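Pectate lyase (PDB 5AMV) cleaves polygalacturonate, the backbone of pectin, by calcium-dependent elimination, giving oligosaccharides with unsaturated galacturonosyl ends. Local coordinates at residues 86-89 with 90-94. Numbering follows the deposited sequence.
Sequences DKYL and KAYDP
K90 N to D86 O (3.0 Å), A91 N to K87 O (2.8 Å) and Y92 N to Y88 O (3.1 Å) are successive i to i+4 hydrogen bonds along helix 85-92, the first nearly straight and the last the most bent, at 141° about the hydrogen. This same four-residue spacing sets the Y88 and Y92 side chains on one flank of the helix, where their rings form a T-shaped stack. Y92 turns an edge to the face of Y88, the planes meeting at 69° with centroids 4.8 Å apart. CD2 of Y92 sits over the centre of the Y88 ring, and CE2 of each ring approaches the other to 3.6 Å. With CG of Y88 anti to its backbone N (chi1 -177°) and CG of Y92 beside its own, the two side chains cross at about a right angle. A91 CB covers one face of the Y92 ring. Both buried hydroxyls have partners: Y88 OH bonds E107 OE1 and W169 N, Y92 OH bonds S103 O and E107 N. Exchanging Y88 for alanine would probably open a gap beside the Y92 edge and leave E107 OE1 and W169 N without the hydroxyl they share. D93 N-caps helix 94-97, its side chain capping a backbone N there and its OD1 bonding S95 OG. The arrangement exemplifies an i, i+4 aromatic pair on a short peripheral helix, here joining helix 85-92 to helix 105-121 outside the parallel beta-helix of a family 1 polysaccharide lyase.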
ATOM      1  N   ASP A  86     -17.356 -17.360 -17.056  1.00 10.94           N
ATOM      2  CA  ASP A  86     -18.493 -17.120 -17.940  1.00 12.75           C
ATOM      3  C   ASP A  86     -19.825 -17.313 -17.219  1.00 11.64           C
ATOM      4  O   ASP A  86     -20.708 -16.470 -17.359  1.00 12.91           O
ATOM      5  CB  ASP A  86     -18.375 -17.945 -19.239  1.00 14.70           C
ATOM      6  CG  ASP A  86     -17.353 -17.335 -20.221  1.00 21.35           C
ATOM      7  OD1 ASP A  86     -17.392 -16.097 -20.433  1.00 28.90           O
ATOM      8  OD2 ASP A  86     -16.486 -18.064 -20.757  1.00 28.07           O
ATOM      9  N   LYS A  87     -19.958 -18.359 -16.399  1.00 10.74           N
ATOM     10  CA  LYS A  87     -21.198 -18.550 -15.627  1.00 11.43           C
ATOM     11  C   LYS A  87     -21.389 -17.433 -14.589  1.00 10.28           C
ATOM     12  O   LYS A  87     -22.514 -16.966 -14.365  1.00 11.05           O
ATOM     13  CB  LYS A  87     -21.247 -19.926 -14.959  1.00 11.41           C
ATOM     14  CG  LYS A  87     -21.397 -21.071 -15.970  1.00 14.88           C
ATOM     15  CD  LYS A  87     -21.402 -22.406 -15.239  1.00 20.79           C
ATOM     16  CE  LYS A  87     -21.339 -23.574 -16.252  1.00 24.30           C
ATOM     17  NZ  LYS A  87     -21.352 -24.879 -15.539  1.00 27.36           N
ATOM     18  N   TYR A  88     -20.278 -16.974 -14.002  1.00 10.57           N
ATOM     19  CA  TYR A  88     -20.355 -15.921 -12.991  1.00  9.21           C
ATOM     20  C   TYR A  88     -20.847 -14.643 -13.669  1.00  8.82           C
ATOM     21  O   TYR A  88     -21.748 -13.955 -13.162  1.00  9.13           O
ATOM     22  CB  TYR A  88     -18.964 -15.720 -12.407  1.00  8.31           C
ATOM     23  CG  TYR A  88     -18.913 -14.695 -11.300  1.00  7.54           C
ATOM     24  CD1 TYR A  88     -18.770 -13.315 -11.575  1.00  5.87           C
ATOM     25  CD2 TYR A  88     -19.010 -15.108  -9.972  1.00  7.80           C
ATOM     26  CE1 TYR A  88     -18.697 -12.385 -10.510  1.00  8.76           C
ATOM     27  CE2 TYR A  88     -18.932 -14.192  -8.928  1.00  7.65           C
ATOM     28  CZ  TYR A  88     -18.787 -12.833  -9.211  1.00  8.53           C
ATOM     29  OH  TYR A  88     -18.731 -11.935  -8.162  1.00  6.83           O
ATOM     30  N   LEU A  89     -20.288 -14.338 -14.840  1.00  8.88           N
ATOM     31  CA  LEU A  89     -20.676 -13.129 -15.583  1.00  8.63           C
ATOM     32  C   LEU A  89     -22.163 -13.166 -15.959  1.00  9.61           C
ATOM     33  O   LEU A  89     -22.876 -12.148 -15.814  1.00  9.60           O
ATOM     34  CB  LEU A  89     -19.812 -12.999 -16.833  1.00  9.82           C
ATOM     35  CG  LEU A  89     -18.359 -12.581 -16.534  1.00 11.18           C
ATOM     36  CD1 LEU A  89     -17.498 -12.621 -17.819  1.00 11.65           C
ATOM     37  CD2 LEU A  89     -18.288 -11.185 -15.922  1.00 11.79           C
ATOM     38  N   LYS A  90     -22.629 -14.307 -16.446  1.00  9.96           N
ATOM     39  CA  LYS A  90     -24.053 -14.450 -16.715  1.00 10.90           C
ATOM     40  C   LYS A  90     -24.906 -14.327 -15.441  1.00 11.22           C
ATOM     41  O   LYS A  90     -25.955 -13.654 -15.430  1.00 11.77           O
ATOM     42  CB  LYS A  90     -24.355 -15.788 -17.398  1.00 11.25           C
ATOM     43  CG  LYS A  90     -25.755 -15.825 -18.010  1.00 15.26           C
ATOM     44  CD  LYS A  90     -25.895 -17.133 -18.797  1.00 20.35           C
ATOM     45  CE  LYS A  90     -27.168 -17.143 -19.643  1.00 26.54           C
ATOM     46  NZ  LYS A  90     -28.254 -17.789 -18.889  1.00 30.19           N
ATOM     47  N   ALA A  91     -24.472 -14.954 -14.360  1.00 11.14           N
ATOM     48  CA  ALA A  91     -25.257 -14.918 -13.112  1.00 11.25           C
ATOM     49  C   ALA A  91     -25.500 -13.524 -12.580  1.00 11.51           C
ATOM     50  O   ALA A  91     -26.572 -13.243 -12.014  1.00 11.32           O
ATOM     51  CB  ALA A  91     -24.590 -15.803 -11.998  1.00 10.97           C
ATOM     52  N   TYR A  92     -24.494 -12.649 -12.699  1.00 10.47           N
ATOM     53  CA  TYR A  92     -24.566 -11.381 -12.001  1.00 10.27           C
ATOM     54  C   TYR A  92     -24.617 -10.150 -12.929  1.00 10.14           C
ATOM     55  O   TYR A  92     -24.426  -9.007 -12.470  1.00 10.51           O
ATOM     56  CB  TYR A  92     -23.405 -11.291 -10.967  1.00  9.20           C
ATOM     57  CG  TYR A  92     -23.464 -12.497 -10.062  1.00  9.09           C
ATOM     58  CD1 TYR A  92     -24.623 -12.763  -9.303  1.00  8.79           C
ATOM     59  CD2 TYR A  92     -22.402 -13.409 -10.005  1.00  8.72           C
ATOM     60  CE1 TYR A  92     -24.718 -13.898  -8.485  1.00  8.58           C
ATOM     61  CE2 TYR A  92     -22.472 -14.547  -9.211  1.00  8.35           C
ATOM     62  CZ  TYR A  92     -23.636 -14.795  -8.453  1.00  8.02           C
ATOM     63  OH  TYR A  92     -23.695 -15.919  -7.688  1.00  9.07           O
ATOM     64  N   ASP A  93     -24.885 -10.390 -14.208  1.00  9.83           N
ATOM     65  CA  ASP A  93     -25.019  -9.287 -15.156  1.00 10.30           C
ATOM     66  C   ASP A  93     -26.083  -8.309 -14.627  1.00 10.63           C
ATOM     67  O   ASP A  93     -27.201  -8.732 -14.354  1.00  9.55           O
ATOM     68  CB  ASP A  93     -25.428  -9.818 -16.532  1.00 10.97           C
ATOM     69  CG  ASP A  93     -25.292  -8.759 -17.627  1.00 15.83           C
ATOM     70  OD1 ASP A  93     -25.930  -7.702 -17.528  1.00 15.79           O
ATOM     71  OD2 ASP A  93     -24.489  -8.964 -18.563  1.00 19.20           O
ATOM     72  N   PRO A  94     -25.743  -7.017 -14.480  1.00 10.80           N
ATOM     73  CA  PRO A  94     -26.758  -6.052 -13.955  1.00 11.36           C
ATOM     74  C   PRO A  94     -28.094  -6.085 -14.725  1.00 11.86           C
ATOM     75  O   PRO A  94     -29.132  -5.809 -14.106  1.00 12.24           O
ATOM     76  CB  PRO A  94     -26.073  -4.697 -14.155  1.00 12.21           C
ATOM     77  CG  PRO A  94     -24.585  -5.038 -13.975  1.00 12.37           C
ATOM     78  CD  PRO A  94     -24.433  -6.355 -14.699  1.00 10.30           C
TER